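Endo-b-1,4-glucanase (Nasutitermes takasagoensis, PDB 1KS8) probably hydrolyses internal beta-1,4-glucosidic linkages in cellulose and related beta-glucans, as a glycosyl hydrolase family 9 endoglucanase built on an (alpha/alpha)6 fold. Local coordinates at residues D210-L215 with D240-Q245. Numbering follows the deposited sequence.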
loop_
_atom_site.group_PDB
_atom_site.type_symbol
_atom_site.label_atom_id
_atom_site.label_comp_id
_atom_site.label_asym_id
_atom_site.label_seq_id
_atom_site.Cartn_x
_atom_site.Cartn_y
_atom_site.Cartn_z
ATOM N N ASP A 210 -15.657 4.154 -6.477
ATOM C CA ASP A 210 -16.809 4.671 -5.750
ATOM C C ASP A 210 -16.258 5.118 -4.402
ATOM O O ASP A 210 -16.027 4.302 -3.511
ATOM C CB ASP A 210 -17.868 3.581 -5.573
ATOM C CG ASP A 210 -19.165 4.117 -4.999
ATOM O OD1 ASP A 210 -20.222 3.491 -5.235
ATOM O OD2 ASP A 210 -19.132 5.154 -4.302
ATOM N N TYR A 211 -16.041 6.423 -4.269
ATOM C CA TYR A 211 -15.465 7.003 -3.060
ATOM C C TYR A 211 -16.200 6.746 -1.752
ATOM O O TYR A 211 -15.635 6.935 -0.676
ATOM C CB TYR A 211 -15.291 8.517 -3.244
ATOM C CG TYR A 211 -16.585 9.308 -3.291
ATOM C CD1 TYR A 211 -17.354 9.501 -2.142
ATOM C CD2 TYR A 211 -17.037 9.868 -4.484
ATOM C CE1 TYR A 211 -18.541 10.231 -2.180
ATOM C CE2 TYR A 211 -18.220 10.601 -4.534
ATOM C CZ TYR A 211 -18.966 10.778 -3.379
ATOM O OH TYR A 211 -20.134 11.505 -3.425
ATOM N N ARG A 212 -17.451 6.313 -1.835
ATOM C CA ARG A 212 -18.247 6.083 -0.635
ATOM C C ARG A 212 -17.662 5.123 0.403
ATOM O O ARG A 212 -17.819 5.348 1.604
ATOM C CB ARG A 212 -19.657 5.655 -1.043
ATOM C CG ARG A 212 -20.377 6.752 -1.814
ATOM C CD ARG A 212 -21.717 6.306 -2.375
ATOM N NE ARG A 212 -22.359 7.385 -3.124
ATOM C CZ ARG A 212 -21.854 7.940 -4.223
ATOM N NH1 ARG A 212 -20.696 7.516 -4.712
ATOM N NH2 ARG A 212 -22.502 8.925 -4.830
ATOM N N ASP A 213 -16.981 4.069 -0.034
ATOM C CA ASP A 213 -16.405 3.136 0.933
ATOM C C ASP A 213 -15.288 3.797 1.741
ATOM O O ASP A 213 -15.030 3.418 2.884
ATOM C CB ASP A 213 -15.888 1.872 0.229
ATOM C CG ASP A 213 -14.786 2.159 -0.766
ATOM O OD1 ASP A 213 -14.938 3.098 -1.569
ATOM O OD2 ASP A 213 -13.769 1.431 -0.756
ATOM N N GLU A 214 -14.640 4.799 1.150
ATOM C CA GLU A 214 -13.562 5.519 1.823
ATOM C C GLU A 214 -14.063 6.320 3.020
ATOM O O GLU A 214 -13.365 6.454 4.025
ATOM C CB GLU A 214 -12.861 6.468 0.848
ATOM C CG GLU A 214 -12.006 5.777 -0.195
ATOM C CD GLU A 214 -10.927 4.923 0.427
ATOM O OE1 GLU A 214 -10.323 5.367 1.426
ATOM O OE2 GLU A 214 -10.678 3.811 -0.085
ATOM N N LEU A 215 -15.267 6.869 2.906
ATOM C CA LEU A 215 -15.839 7.647 3.999
ATOM C C LEU A 215 -16.092 6.745 5.207
ATOM O O LEU A 215 -15.849 7.136 6.349
ATOM C CB LEU A 215 -17.141 8.317 3.548
ATOM C CG LEU A 215 -16.970 9.421 2.498
ATOM C CD1 LEU A 215 -18.335 9.919 2.041
ATOM C CD2 LEU A 215 -16.153 10.562 3.087
ATOM N N ASP A 240 -24.708 1.600 6.074
ATOM C CA ASP A 240 -26.071 1.195 5.751
ATOM C C ASP A 240 -26.630 2.016 4.595
ATOM O O ASP A 240 -27.246 1.471 3.681
ATOM C CB ASP A 240 -26.988 1.349 6.969
ATOM C CG ASP A 240 -26.604 0.433 8.112
ATOM O OD1 ASP A 240 -26.045 -0.652 7.846
ATOM O OD2 ASP A 240 -26.878 0.788 9.278
ATOM N N GLU A 241 -26.412 3.328 4.638
ATOM C CA GLU A 241 -26.902 4.224 3.594
ATOM C C GLU A 241 -26.383 3.806 2.222
ATOM O O GLU A 241 -27.140 3.728 1.252
ATOM C CB GLU A 241 -26.455 5.663 3.874
ATOM C CG GLU A 241 -27.068 6.695 2.934
ATOM C CD GLU A 241 -26.399 8.056 3.026
ATOM O OE1 GLU A 241 -26.091 8.500 4.152
ATOM O OE2 GLU A 241 -26.194 8.688 1.969
ATOM N N PHE A 242 -25.085 3.538 2.153
ATOM C CA PHE A 242 -24.432 3.146 0.911
ATOM C C PHE A 242 -24.621 1.664 0.583
ATOM O O PHE A 242 -24.287 1.217 -0.513
ATOM C CB PHE A 242 -22.939 3.475 0.997
ATOM C CG PHE A 242 -22.643 4.936 1.230
ATOM C CD1 PHE A 242 -21.435 5.327 1.801
ATOM C CD2 PHE A 242 -23.556 5.920 0.860
ATOM C CE1 PHE A 242 -21.139 6.676 1.999
ATOM C CE2 PHE A 242 -23.269 7.272 1.053
ATOM C CZ PHE A 242 -22.059 7.650 1.623
ATOM N N GLY A 243 -25.152 0.905 1.539
ATOM C CA GLY A 243 -25.375 -0.515 1.328
ATOM C C GLY A 243 -24.112 -1.307 1.034
ATOM O O GLY A 243 -24.100 -2.163 0.149
ATOM N N LEU A 244 -23.048 -1.033 1.782
ATOM C CA LEU A 244 -21.777 -1.724 1.583
ATOM C C LEU A 244 -21.852 -3.242 1.713
ATOM O O LEU A 244 -21.013 -3.952 1.161
ATOM C CB LEU A 244 -20.725 -1.188 2.557
ATOM C CG LEU A 244 -19.855 -0.027 2.066
ATOM C CD1 LEU A 244 -20.725 1.151 1.676
ATOM C CD2 LEU A 244 -18.875 0.366 3.159
ATOM N N GLN A 245 -22.844 -3.746 2.438
ATOM C CA GLN A 245 -22.976 -5.188 2.605
ATOM C C GLN A 245 -23.181 -5.883 1.260
ATOM O O GLN A 245 -22.906 -7.075 1.123
ATOM C CB GLN A 245 -24.152 -5.520 3.529
ATOM C CG GLN A 245 -25.500 -5.031 3.023
ATOM C CD GLN A 245 -25.886 -3.682 3.594
ATOM O OE1 GLN A 245 -25.099 -2.734 3.576
ATOM N NE2 GLN A 245 -27.109 -3.587 4.103
#
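Arg-212 and Phe-242 face each other with matching first torsions: in each, CG stands anti to the carbonyl carbon (chi1 -63° and -59°), and the arginine then runs extended from CG to NE across the phenyl face. Its CB sits over that face in a CH-pi contact, 3.7 Å from the Phe-242 ring centroid and displaced toward the CD1-CE1 side, while its CD lies 3.7 Å from Phe-242 CD2. The guanidinium plane is steeply inclined to the ring, 74° apart, and Arg-212 CZ is 5.9 Å from the centroid, so any cation-pi attraction is weak; it is the aliphatic part of the arginine that does the packing. Leu-215 CD1 comes in near the ring plane, 4.3 Å from Phe-242 CE1. With an alanine at Phe-242, the methylenes of Arg-212 would probably lose their aromatic cover and a gap would open beside Leu-215.

The charged end of Arg-212 turns back to its own segment: NH1 forms a salt bridge with Asp-210 OD2 at 2.9 Å, and the same oxygen caps the backbone N of Arg-212 at 3.2 Å, the two donors arriving from opposite faces of the carboxylate. Leu-244 adds a looser contact, its CD2 4.3 Å from Asp-213 CA. Asp-210, Asp-213 and Glu-214 are calcium ligands seen for this protein, although no calcium is bound in this model; Glu-214 pairs here with Lys-256. Gly-243, with positive phi, is the C-prime residue of a Schellman motif ending helix 229-241. The contact thus joins the start of helix 212-226 to the C-terminal end of the helix that follows it, with Leu-215 also packing against helix 171-190 and Tyr-211 against helix 149-165.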